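Local atomic coordinates of putative adhesin (Komagataella phaffii, PDB entry 5FX8), a protein that is a putative yeast cell-wall adhesin that may mediate cell-cell interaction, meeting other proteins through salt bridges and hydrogen bonds. Residues 44-49 and 92-97; 77-82 and 312-317; 181-186 and 276-281; 187-192 and 242-247. All coordinates share one frame; numbering follows the deposited sequence.

In the fold
From the N terminus, contact 1 opens at strand 45-49 and closes at 92-97. Contact 2 opens at 77-82, between those two segments, and closes only at 312-317 near the C terminus, so the two cross. They touch, with centres about 10 Å apart, because strands 77-84 and 89-94 are sheet neighbours in the first cohesin-like domain. The long loop of contact 2 encloses the second cohesin-like domain, where contact 3 opens at 181-186 and closes at 276-281. Contact 4, between 187-192 and 242-247, falls wholly within that span. Contact 3 pairs strands of one sheet, while contact 4 joins that sheet to its partner. Centres of contacts 1 and 3 lie about 42 Å apart.

Contact 1. Residues 44-49 and 92-97; sequences ATIEVS and FTFSDP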
loop_
_atom_site.group_PDB
_atom_site.type_symbol
_atom_site.label_atom_id
_atom_site.label_comp_id
_atom_site.label_asym_id
_atom_site.label_seq_id
_atom_site.Cartn_x
_atom_site.Cartn_y
_atom_site.Cartn_z
ATOM N N ALA C 44 55.754 39.752 60.047
ATOM C CA ALA C 44 55.814 38.298 60.010
ATOM C C ALA C 44 55.284 37.748 58.700
ATOM O O ALA C 44 54.328 38.265 58.124
ATOM C CB ALA C 44 55.006 37.698 61.163
ATOM N N THR C 45 55.908 36.681 58.242
ATOM C CA THR C 45 55.580 36.089 56.963
ATOM C C THR C 45 55.219 34.631 57.180
ATOM O O THR C 45 55.756 33.974 58.075
ATOM C CB THR C 45 56.740 36.214 56.003
ATOM O OG1 THR C 45 57.899 35.650 56.624
ATOM C CG2 THR C 45 57.001 37.687 55.673
ATOM N N ILE C 46 54.280 34.150 56.382
ATOM C CA ILE C 46 53.861 32.764 56.401
ATOM C C ILE C 46 53.965 32.256 54.978
ATOM O O ILE C 46 53.258 32.745 54.091
ATOM C CB ILE C 46 52.434 32.596 56.930
ATOM C CG1 ILE C 46 52.281 33.329 58.254
ATOM C CG2 ILE C 46 52.120 31.138 57.097
ATOM C CD1 ILE C 46 50.955 33.155 58.898
ATOM N N GLU C 47 54.849 31.299 54.755
ATOM C CA GLU C 47 55.080 30.748 53.434
ATOM C C GLU C 47 54.336 29.428 53.281
ATOM O O GLU C 47 54.488 28.530 54.114
ATOM C CB GLU C 47 56.571 30.570 53.202
ATOM C CG GLU C 47 57.274 31.876 53.127
ATOM C CD GLU C 47 58.644 31.726 52.553
ATOM O OE1 GLU C 47 59.242 30.653 52.762
ATOM O OE2 GLU C 47 59.112 32.664 51.872
ATOM N N VAL C 48 53.530 29.318 52.223
ATOM C CA VAL C 48 52.767 28.110 51.911
ATOM C C VAL C 48 53.026 27.744 50.462
ATOM O O VAL C 48 52.818 28.563 49.563
ATOM C CB VAL C 48 51.247 28.263 52.121
ATOM C CG1 VAL C 48 50.598 26.916 51.984
ATOM C CG2 VAL C 48 50.918 28.820 53.458
ATOM N N SER C 49 53.459 26.521 50.230
ATOM C CA SER C 49 53.731 26.106 48.870
ATOM C C SER C 49 52.439 25.622 48.239
ATOM O O SER C 49 51.602 25.014 48.901
ATOM C CB SER C 49 54.784 25.014 48.840
ATOM O OG SER C 49 54.281 23.857 49.463
ATOM N N PHE C 92 52.335 35.149 52.881
ATOM C CA PHE C 92 51.456 36.110 53.523
ATOM C C PHE C 92 52.322 37.018 54.381
ATOM O O PHE C 92 53.171 36.538 55.132
ATOM C CB PHE C 92 50.401 35.412 54.376
ATOM C CG PHE C 92 49.503 34.482 53.609
ATOM C CD1 PHE C 92 49.934 33.234 53.211
ATOM C CD2 PHE C 92 48.212 34.834 53.335
ATOM C CE1 PHE C 92 49.102 32.387 52.524
ATOM C CE2 PHE C 92 47.393 33.992 52.663
ATOM C CZ PHE C 92 47.836 32.768 52.252
ATOM N N THR C 93 52.132 38.321 54.249
ATOM C CA THR C 93 52.936 39.301 54.965
ATOM C C THR C 93 52.025 40.268 55.700
ATOM O O THR C 93 51.356 41.087 55.073
ATOM C CB THR C 93 53.842 40.043 54.005
ATOM O OG1 THR C 93 54.694 39.099 53.358
ATOM C CG2 THR C 93 54.662 41.043 54.747
ATOM N N PHE C 94 52.019 40.197 57.021
ATOM C CA PHE C 94 51.175 41.078 57.807
ATOM C C PHE C 94 51.708 42.510 57.804
ATOM O O PHE C 94 52.901 42.751 57.619
ATOM C CB PHE C 94 51.075 40.550 59.225
ATOM C CG PHE C 94 50.397 39.227 59.331
ATOM C CD1 PHE C 94 51.085 38.058 59.115
ATOM C CD2 PHE C 94 49.068 39.149 59.681
ATOM C CE1 PHE C 94 50.444 36.840 59.233
ATOM C CE2 PHE C 94 48.441 37.942 59.800
ATOM C CZ PHE C 94 49.119 36.795 59.576
ATOM N N SER C 95 50.806 43.466 58.038
ATOM C CA SER C 95 51.072 44.898 57.811
ATOM C C SER C 95 50.919 45.678 59.117
ATOM O O SER C 95 50.056 46.553 59.262
ATOM C CB SER C 95 50.123 45.439 56.715
ATOM O OG SER C 95 50.022 44.562 55.592
ATOM N N ASP C 96 51.797 45.373 60.094
ATOM C CA ASP C 96 51.603 45.835 61.472
ATOM C C ASP C 96 52.954 45.933 62.201
ATOM O O ASP C 96 53.427 44.903 62.763
ATOM C CB ASP C 96 50.676 44.939 62.256
ATOM C CG ASP C 96 49.640 45.761 62.978
ATOM O OD1 ASP C 96 49.589 46.982 62.834
ATOM O OD2 ASP C 96 48.844 45.107 63.693
ATOM N N PRO C 97 53.578 47.103 62.270
ATOM C CA PRO C 97 54.980 47.172 62.562
ATOM C C PRO C 97 55.227 46.841 64.037
ATOM O O PRO C 97 54.615 47.456 64.931
ATOM C CB PRO C 97 55.272 48.578 62.258
ATOM C CG PRO C 97 53.989 49.386 62.534
ATOM C CD PRO C 97 52.862 48.416 62.321
#
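Phe92 grips Ile46 with its backbone at both ends: its N donates to Ile46 O (2.8 Å) and its O accepts from Ile46 N (2.9 Å), the mark of an antiparallel hydrogen-bonded pair. The Phe92 ring leaves on the same face of the sheet as Ile46, and its CD1 edge lies in plane with Ile46 O at 3.5 Å. Farther out, CE1 meets Val48 CG2 at 4.1 Å. The Phe92 O also receives a CA-H contact from Thr45. Thr93 then pairs with Thr45 without hydrogen bonds, the two side chains lying side by side on the opposite face, where Thr45 CG2 comes 3.6 Å from Thr93 OG1. Strands 45-49 and 89-94 thus run as antiparallel neighbours in the mixed sheet of the first cohesin-like domain. There the Phe92 ring meets Phe29 and Phe31 edge-to-face. Next, Phe94 N donates a hydrogen bond to Ala44 O at 3.2 Å. With CG held beside the backbone N (chi1 -65°), the Phe94 ring presents its CE1 edge to Ile46 CD1 at 3.7 Å. Leu79 of strand 77-84 touches both phenylalanine rings.

Contact 2. Residues 77-82 and 312-317; sequences QVLSTA and AAFEAF
Two phenylalanine rings each offer one face to a different methyl of Val78. CG1 stands over Phe314, 3.8 Å from the ring centroid and 14° off the normal, a CH-pi contact; CG2 does the same to Phe317 at 4.2 Å. Val78 and Leu79 form a classic beta bulge in the mixed sheet of the first cohesin-like domain, both facing Phe70 on strand 68-72, and both meet the Phe314 ring. Each Val78 methyl is displaced from its ring centre toward the rim. Obliquely to the Phe314 ring, Leu79 CD2 approaches CZ at 3.6 Å, and Gln77 O lies obliquely to the Phe317 ring, 3.6 Å from CE2. Packing carries the contact; no hydrogen bond joins the segments. It sets strand 77-84 against strand 312-319, which comes near the C-terminal end of the modelled chain and pairs with strands 68-72 and 101-114 of the same mixed sheet. A second classic bulge, with Glu315 and Ala316 both facing Glu105, marks the corner between Phe314 and Phe317. The Phe314 ring also meets Phe31, and Leu104 touches it too, while Ile101 packs on Phe317. Val78 reaches both rings because CG1 is anti to its backbone N (chi1 178°) and CG2 lies beside that N, 3.9 Å from Phe314 CD2 and 4.1 Å from Phe317 CD2.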
loop_
_atom_site.group_PDB
_atom_site.type_symbol
_atom_site.label_atom_id
_atom_site.label_comp_id
_atom_site.label_asym_id
_atom_site.label_seq_id
_atom_site.Cartn_x
_atom_site.Cartn_y
_atom_site.Cartn_z
ATOM N N GLN C 77 43.462 46.971 57.435
ATOM C CA GLN C 77 44.492 46.178 56.775
ATOM C C GLN C 77 45.001 45.090 57.702
ATOM O O GLN C 77 45.211 45.316 58.897
ATOM C CB GLN C 77 45.658 47.059 56.334
ATOM C CG GLN C 77 45.342 47.926 55.146
ATOM C CD GLN C 77 46.541 48.674 54.604
ATOM O OE1 GLN C 77 47.598 48.720 55.237
ATOM N NE2 GLN C 77 46.374 49.289 53.432
ATOM N N VAL C 78 45.215 43.900 57.143
ATOM C CA VAL C 78 45.667 42.744 57.903
ATOM C C VAL C 78 46.956 42.176 57.332
ATOM O O VAL C 78 47.939 41.997 58.052
ATOM C CB VAL C 78 44.577 41.654 57.974
ATOM C CG1 VAL C 78 45.093 40.441 58.739
ATOM C CG2 VAL C 78 43.316 42.213 58.612
ATOM N N LEU C 79 46.968 41.884 56.037
ATOM C CA LEU C 79 48.129 41.287 55.402
ATOM C C LEU C 79 48.024 41.510 53.907
ATOM O O LEU C 79 46.978 41.895 53.388
ATOM C CB LEU C 79 48.233 39.797 55.727
ATOM C CG LEU C 79 47.033 38.907 55.416
ATOM C CD1 LEU C 79 47.095 38.421 54.017
ATOM C CD2 LEU C 79 47.066 37.751 56.345
ATOM N N SER C 80 49.122 41.246 53.227
ATOM C CA SER C 80 49.168 41.246 51.784
ATOM C C SER C 80 49.835 39.949 51.340
ATOM O O SER C 80 50.561 39.324 52.110
ATOM C CB SER C 80 49.917 42.452 51.269
ATOM O OG SER C 80 51.252 42.359 51.657
ATOM N N THR C 81 49.575 39.539 50.101
ATOM C CA THR C 81 50.008 38.247 49.592
ATOM C C THR C 81 50.808 38.439 48.315
ATOM O O THR C 81 50.594 39.388 47.568
ATOM C CB THR C 81 48.809 37.303 49.281
ATOM O OG1 THR C 81 47.862 37.979 48.443
ATOM C CG2 THR C 81 48.105 36.822 50.526
ATOM N N ALA C 82 51.714 37.521 48.050
ATOM C CA ALA C 82 52.372 37.494 46.758
ATOM C C ALA C 82 52.795 36.053 46.520
ATOM O O ALA C 82 53.078 35.339 47.476
ATOM C CB ALA C 82 53.558 38.452 46.721
ATOM N N ALA C 312 37.743 41.292 51.558
ATOM C CA ALA C 312 37.084 41.419 52.858
ATOM C C ALA C 312 37.094 40.057 53.547
ATOM O O ALA C 312 36.077 39.377 53.677
ATOM C CB ALA C 312 35.671 41.951 52.692
ATOM N N ALA C 313 38.276 39.672 54.016
ATOM C CA ALA C 313 38.539 38.285 54.347
ATOM C C ALA C 313 38.539 37.972 55.832
ATOM O O ALA C 313 38.374 36.806 56.188
ATOM C CB ALA C 313 39.883 37.868 53.765
ATOM N N PHE C 314 38.722 38.951 56.707
ATOM C CA PHE C 314 38.911 38.679 58.124
ATOM C C PHE C 314 37.767 39.233 58.968
ATOM O O PHE C 314 37.354 40.380 58.801
ATOM C CB PHE C 314 40.242 39.252 58.610
ATOM C CG PHE C 314 41.439 38.543 58.054
ATOM C CD1 PHE C 314 41.948 37.433 58.680
ATOM C CD2 PHE C 314 42.036 38.981 56.895
ATOM C CE1 PHE C 314 43.033 36.787 58.174
ATOM C CE2 PHE C 314 43.111 38.328 56.381
ATOM C CZ PHE C 314 43.616 37.230 57.023
ATOM N N GLU C 315 37.283 38.405 59.895
ATOM C CA GLU C 315 36.203 38.759 60.807
ATOM C C GLU C 315 36.682 39.251 62.167
ATOM O O GLU C 315 35.956 39.994 62.824
ATOM C CB GLU C 315 35.275 37.559 61.029
ATOM C CG GLU C 315 34.845 36.863 59.752
ATOM C CD GLU C 315 33.600 36.016 59.930
ATOM O OE1 GLU C 315 33.705 34.883 60.437
ATOM O OE2 GLU C 315 32.515 36.488 59.551
ATOM N N ALA C 316 37.860 38.832 62.623
ATOM C CA ALA C 316 38.385 39.244 63.918
ATOM C C ALA C 316 39.845 39.599 63.768
ATOM O O ALA C 316 40.599 38.882 63.110
ATOM C CB ALA C 316 38.266 38.155 64.980
ATOM N N PHE C 317 40.239 40.693 64.408
ATOM C CA PHE C 317 41.608 41.171 64.318
ATOM C C PHE C 317 41.904 42.161 65.431
ATOM O O PHE C 317 41.085 43.043 65.697
ATOM C CB PHE C 317 41.831 41.818 62.965
ATOM C CG PHE C 317 43.209 42.328 62.765
ATOM C CD1 PHE C 317 44.292 41.490 62.875
ATOM C CD2 PHE C 317 43.421 43.653 62.463
ATOM C CE1 PHE C 317 45.566 41.958 62.679
ATOM C CE2 PHE C 317 44.697 44.136 62.262
ATOM C CZ PHE C 317 45.776 43.280 62.375
#

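Contact 3. Residues 181-186 and 276-281; sequences ISTVQT and VQNVVN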
loop_
_atom_site.group_PDB
_atom_site.type_symbol
_atom_site.label_atom_id
_atom_site.label_comp_id
_atom_site.label_asym_id
_atom_site.label_seq_id
_atom_site.Cartn_x
_atom_site.Cartn_y
_atom_site.Cartn_z
ATOM N N ILE C 181 16.691 25.120 22.979
ATOM C CA ILE C 181 17.788 25.786 23.666
ATOM C C ILE C 181 17.652 27.291 23.493
ATOM O O ILE C 181 17.370 27.774 22.394
ATOM C CB ILE C 181 19.149 25.294 23.130
ATOM C CG1 ILE C 181 19.327 23.813 23.420
ATOM C CG2 ILE C 181 20.272 26.030 23.767
ATOM C CD1 ILE C 181 20.221 23.147 22.459
ATOM N N SER C 182 17.851 28.037 24.572
ATOM C CA SER C 182 18.022 29.481 24.478
ATOM C C SER C 182 19.092 29.936 25.463
ATOM O O SER C 182 19.156 29.435 26.585
ATOM C CB SER C 182 16.724 30.209 24.757
ATOM O OG SER C 182 16.326 29.925 26.075
ATOM N N THR C 183 19.925 30.882 25.035
ATOM C CA THR C 183 20.981 31.474 25.846
ATOM C C THR C 183 20.768 32.975 25.924
ATOM O O THR C 183 20.450 33.602 24.918
ATOM C CB THR C 183 22.372 31.230 25.237
ATOM O OG1 THR C 183 22.436 29.923 24.673
ATOM C CG2 THR C 183 23.458 31.332 26.289
ATOM N N VAL C 184 20.961 33.554 27.110
ATOM C CA VAL C 184 21.099 34.997 27.261
ATOM C C VAL C 184 22.376 35.299 28.038
ATOM O O VAL C 184 22.722 34.595 28.990
ATOM C CB VAL C 184 19.869 35.612 27.951
ATOM C CG1 VAL C 184 18.666 35.119 27.343
ATOM C CG2 VAL C 184 19.838 35.309 29.382
ATOM N N GLN C 185 23.085 36.343 27.629
ATOM C CA GLN C 185 24.320 36.682 28.311
ATOM C C GLN C 185 24.600 38.182 28.212
ATOM O O GLN C 185 24.245 38.826 27.225
ATOM C CB GLN C 185 25.476 35.869 27.739
ATOM C CG GLN C 185 26.580 36.699 27.235
ATOM C CD GLN C 185 27.793 35.917 26.883
ATOM O OE1 GLN C 185 28.806 36.493 26.512
ATOM N NE2 GLN C 185 27.715 34.604 26.989
ATOM N N THR C 186 25.207 38.733 29.263
ATOM C CA THR C 186 25.723 40.103 29.256
ATOM C C THR C 186 27.104 40.034 29.842
ATOM O O THR C 186 27.306 39.338 30.824
ATOM C CB THR C 186 24.874 41.086 30.097
ATOM O OG1 THR C 186 24.907 40.675 31.467
ATOM C CG2 THR C 186 23.457 41.105 29.641
ATOM N N VAL C 276 31.326 37.181 33.070
ATOM C CA VAL C 276 30.201 37.106 32.139
ATOM C C VAL C 276 29.070 36.309 32.782
ATOM O O VAL C 276 29.278 35.169 33.205
ATOM C CB VAL C 276 30.633 36.465 30.802
ATOM C CG1 VAL C 276 29.477 35.812 30.104
ATOM C CG2 VAL C 276 31.193 37.494 29.907
ATOM N N GLN C 277 27.873 36.896 32.848
ATOM C CA GLN C 277 26.681 36.164 33.271
ATOM C C GLN C 277 26.077 35.458 32.062
ATOM O O GLN C 277 25.971 36.049 30.984
ATOM C CB GLN C 277 25.652 37.091 33.912
ATOM C CG GLN C 277 26.206 37.954 35.029
ATOM C CD GLN C 277 26.721 37.134 36.198
ATOM O OE1 GLN C 277 25.995 36.301 36.756
ATOM N NE2 GLN C 277 27.987 37.353 36.570
ATOM N N ASN C 278 25.714 34.189 32.236
ATOM C CA ASN C 278 25.211 33.383 31.133
ATOM C C ASN C 278 24.232 32.346 31.640
ATOM O O ASN C 278 24.570 31.567 32.532
ATOM C CB ASN C 278 26.340 32.671 30.403
ATOM C CG ASN C 278 25.834 31.805 29.275
ATOM O OD1 ASN C 278 25.269 30.743 29.497
ATOM N ND2 ASN C 278 26.033 32.258 28.061
ATOM N N VAL C 279 23.053 32.292 31.035
ATOM C CA VAL C 279 22.091 31.244 31.337
ATOM C C VAL C 279 21.763 30.500 30.053
ATOM O O VAL C 279 21.782 31.079 28.967
ATOM C CB VAL C 279 20.824 31.811 31.986
ATOM C CG1 VAL C 279 20.153 32.723 31.039
ATOM C CG2 VAL C 279 19.902 30.703 32.371
ATOM N N VAL C 280 21.507 29.203 30.181
ATOM C CA VAL C 280 21.078 28.365 29.081
ATOM C C VAL C 280 19.890 27.569 29.575
ATOM O O VAL C 280 20.038 26.715 30.451
ATOM C CB VAL C 280 22.174 27.426 28.590
ATOM C CG1 VAL C 280 21.591 26.466 27.612
ATOM C CG2 VAL C 280 23.239 28.194 27.925
ATOM N N ASN C 281 18.719 27.832 29.017
ATOM C CA ASN C 281 17.548 27.014 29.283
ATOM C C ASN C 281 17.470 25.913 28.238
ATOM O O ASN C 281 17.553 26.183 27.042
ATOM C CB ASN C 281 16.292 27.872 29.252
ATOM C CG ASN C 281 16.430 29.112 30.080
ATOM O OD1 ASN C 281 16.990 30.116 29.636
ATOM N ND2 ASN C 281 15.925 29.057 31.301
#
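Thr183 and Val280 face each other as a non-hydrogen-bonded pair within two inner, antiparallel strands of a five-stranded sheet, one of the two sheets that make up the second cohesin-like domain. Six backbone bonds join the strands, two in each of the hydrogen-bonded pairs Ser182 with Asn281, Val184 with Val279 and Thr186 with Gln277. The shortest of these is Asn281 N to Ser182 O at 2.9 Å, the longest Thr186 N to Gln277 O at 3.3 Å. Between them, alpha hydrogens lean on carbonyls, as with Thr183 CA and Val279 O at 3.2 Å.

The two faces differ in their surroundings. On the buried one, Ile181, Thr183, Gln185, Val276, Asn278 and Val280 are packed together beneath residues of other strands: Trp165 touches Val276 and Asn278, Val167 lies on Val280, and Phe190 reaches Thr183 and Gln185. Here Ile181 CG2 and Val280 CG1 lie side by side at 4.1 Å. The Asn278 side chain, with CG anti to the backbone N (chi1 179°), brings ND2 to 3.3 Å from Thr183 CG2, and its OD1 is hydrogen-bonded by Lys154. On the opposite face, Val184, Thr186 and Gln277 are exposed and Ser182, Val279 and Asn281 partly so. There Ser182 OG is 3.6 Å from Asn281 OD1, and the bent Gln277 chain carries its amide away from Thr186. Back on the buried side, Thr183 CG2 touches Val280 CG2 at 3.5 Å.

Contact 4. Residues 187-192 and 242-247; sequences PGTFDC and CGDGTI
Cys192 and Cys242 are joined by a disulfide, SG to SG 2.0 Å, with a C-S-S-C torsion of -78°. The two cysteines reach it differently: Cys242 SG stands anti to its backbone N (chi1 177°), whereas Cys192 SG sits beside its own. Next to the bridge, Phe190 fills the middle of the contact. Its ring has Ile247 CD1 over the centre of one face, 3.6 Å from the centroid, a CH-pi contact, with Ile247 CG1 lying 3.5 Å from Phe190 CD2. At the ring edge come backbone atoms of the opposing loop, Gly243 O and Thr246 N in plane, and Gly245 O lies 3.6 Å from CE2. The backbone of Phe190 is held as well: its N donates a hydrogen bond to Asp244 O at 2.9 Å. The same oxygen receives a CA-H contact from Thr189.

Residues 243-245 turn the beta hairpin between strands 237-242 and 246-252, closed by a bond from Gly243 N to Thr246 O at 2.7 Å. Strand 189-200 belongs to the other sheet of the second cohesin-like domain, so the disulfide and the Phe190 ring span the two sheets. Outward from this shell, the ring of Phe265 meets that of Phe190 with planes about 70° apart, and Ser267 of strand 260-268 also touches it. Backbone bonds of Gly245 with Gln185 and of Ile247 with Thr183 fix this end of the hairpin to strand 176-186. Asp191 turns away from the hairpin, its OD1 bonded to the backbone N of Ser193.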
loop_
_atom_site.group_PDB
_atom_site.type_symbol
_atom_site.label_atom_id
_atom_site.label_comp_id
_atom_site.label_asym_id
_atom_site.label_seq_id
_atom_site.Cartn_x
_atom_site.Cartn_y
_atom_site.Cartn_z
ATOM N N PRO C 187 28.058 40.780 29.280
ATOM C CA PRO C 187 27.940 41.737 28.189
ATOM C C PRO C 187 28.384 41.242 26.823
ATOM O O PRO C 187 28.505 42.080 25.930
ATOM C CB PRO C 187 28.887 42.831 28.628
ATOM C CG PRO C 187 30.006 42.059 29.203
ATOM C CD PRO C 187 29.360 40.923 29.951
ATOM N N GLY C 188 28.643 39.959 26.642
ATOM C CA GLY C 188 29.231 39.509 25.392
ATOM C C GLY C 188 28.363 39.783 24.172
ATOM O O GLY C 188 27.199 40.180 24.250
ATOM N N THR C 189 28.969 39.560 23.009
ATOM C CA THR C 189 28.298 39.676 21.719
ATOM C C THR C 189 28.473 38.379 20.947
ATOM O O THR C 189 29.598 38.027 20.579
ATOM C CB THR C 189 28.843 40.851 20.902
ATOM O OG1 THR C 189 28.346 42.080 21.436
ATOM C CG2 THR C 189 28.389 40.744 19.468
ATOM N N PHE C 190 27.360 37.688 20.680
ATOM C CA PHE C 190 27.405 36.392 20.006
ATOM C C PHE C 190 27.785 36.551 18.545
ATOM O O PHE C 190 27.339 37.481 17.875
ATOM C CB PHE C 190 26.058 35.679 20.109
ATOM C CG PHE C 190 25.813 35.044 21.438
ATOM C CD1 PHE C 190 26.743 34.183 21.989
ATOM C CD2 PHE C 190 24.665 35.326 22.161
ATOM C CE1 PHE C 190 26.521 33.610 23.229
ATOM C CE2 PHE C 190 24.451 34.754 23.406
ATOM C CZ PHE C 190 25.375 33.899 23.935
ATOM N N ASP C 191 28.626 35.643 18.061
ATOM C CA ASP C 191 29.024 35.581 16.655
ATOM C C ASP C 191 28.101 34.592 15.949
ATOM O O ASP C 191 28.243 33.373 16.076
ATOM C CB ASP C 191 30.489 35.178 16.521
ATOM C CG ASP C 191 30.992 35.256 15.094
ATOM O OD1 ASP C 191 30.168 35.379 14.163
ATOM O OD2 ASP C 191 32.221 35.181 14.901
ATOM N N CYS C 192 27.153 35.122 15.195
ATOM C CA CYS C 192 26.136 34.279 14.600
ATOM C C CYS C 192 26.679 33.473 13.450
ATOM O O CYS C 192 26.074 32.478 13.057
ATOM C CB CYS C 192 24.975 35.145 14.166
ATOM S SG CYS C 192 24.374 36.040 15.599
ATOM N N CYS C 242 19.633 34.216 16.248
ATOM C CA CYS C 242 20.862 34.653 16.901
ATOM C C CYS C 242 20.899 36.173 16.895
ATOM O O CYS C 242 20.998 36.794 15.833
ATOM C CB CYS C 242 22.093 34.072 16.216
ATOM S SG CYS C 242 23.727 34.597 16.890
ATOM N N GLY C 243 20.808 36.766 18.086
ATOM C CA GLY C 243 21.026 38.179 18.273
ATOM C C GLY C 243 22.331 38.409 19.010
ATOM O O GLY C 243 23.077 37.484 19.304
ATOM N N ASP C 244 22.597 39.676 19.316
ATOM C CA ASP C 244 23.877 40.015 19.926
ATOM C C ASP C 244 23.984 39.457 21.339
ATOM O O ASP C 244 25.061 39.014 21.753
ATOM C CB ASP C 244 24.082 41.527 19.930
ATOM C CG ASP C 244 24.510 42.058 18.577
ATOM O OD1 ASP C 244 25.045 41.258 17.783
ATOM O OD2 ASP C 244 24.325 43.267 18.311
ATOM N N GLY C 245 22.882 39.454 22.085
ATOM C CA GLY C 245 22.901 38.934 23.435
ATOM C C GLY C 245 22.121 37.655 23.657
ATOM O O GLY C 245 22.119 37.128 24.769
ATOM N N THR C 246 21.464 37.131 22.625
ATOM C CA THR C 246 20.605 35.965 22.781
ATOM C C THR C 246 20.710 35.046 21.577
ATOM O O THR C 246 20.883 35.500 20.447
ATOM C CB THR C 246 19.166 36.385 22.940
ATOM O OG1 THR C 246 18.916 37.427 21.994
ATOM C CG2 THR C 246 18.932 36.888 24.326
ATOM N N ILE C 247 20.575 33.748 21.828
ATOM C CA ILE C 247 20.466 32.744 20.780
ATOM C C ILE C 247 19.322 31.803 21.126
ATOM O O ILE C 247 19.237 31.317 22.255
ATOM C CB ILE C 247 21.759 31.933 20.597
ATOM C CG1 ILE C 247 22.976 32.822 20.407
ATOM C CG2 ILE C 247 21.643 31.071 19.387
ATOM C CD1 ILE C 247 24.280 32.054 20.418
#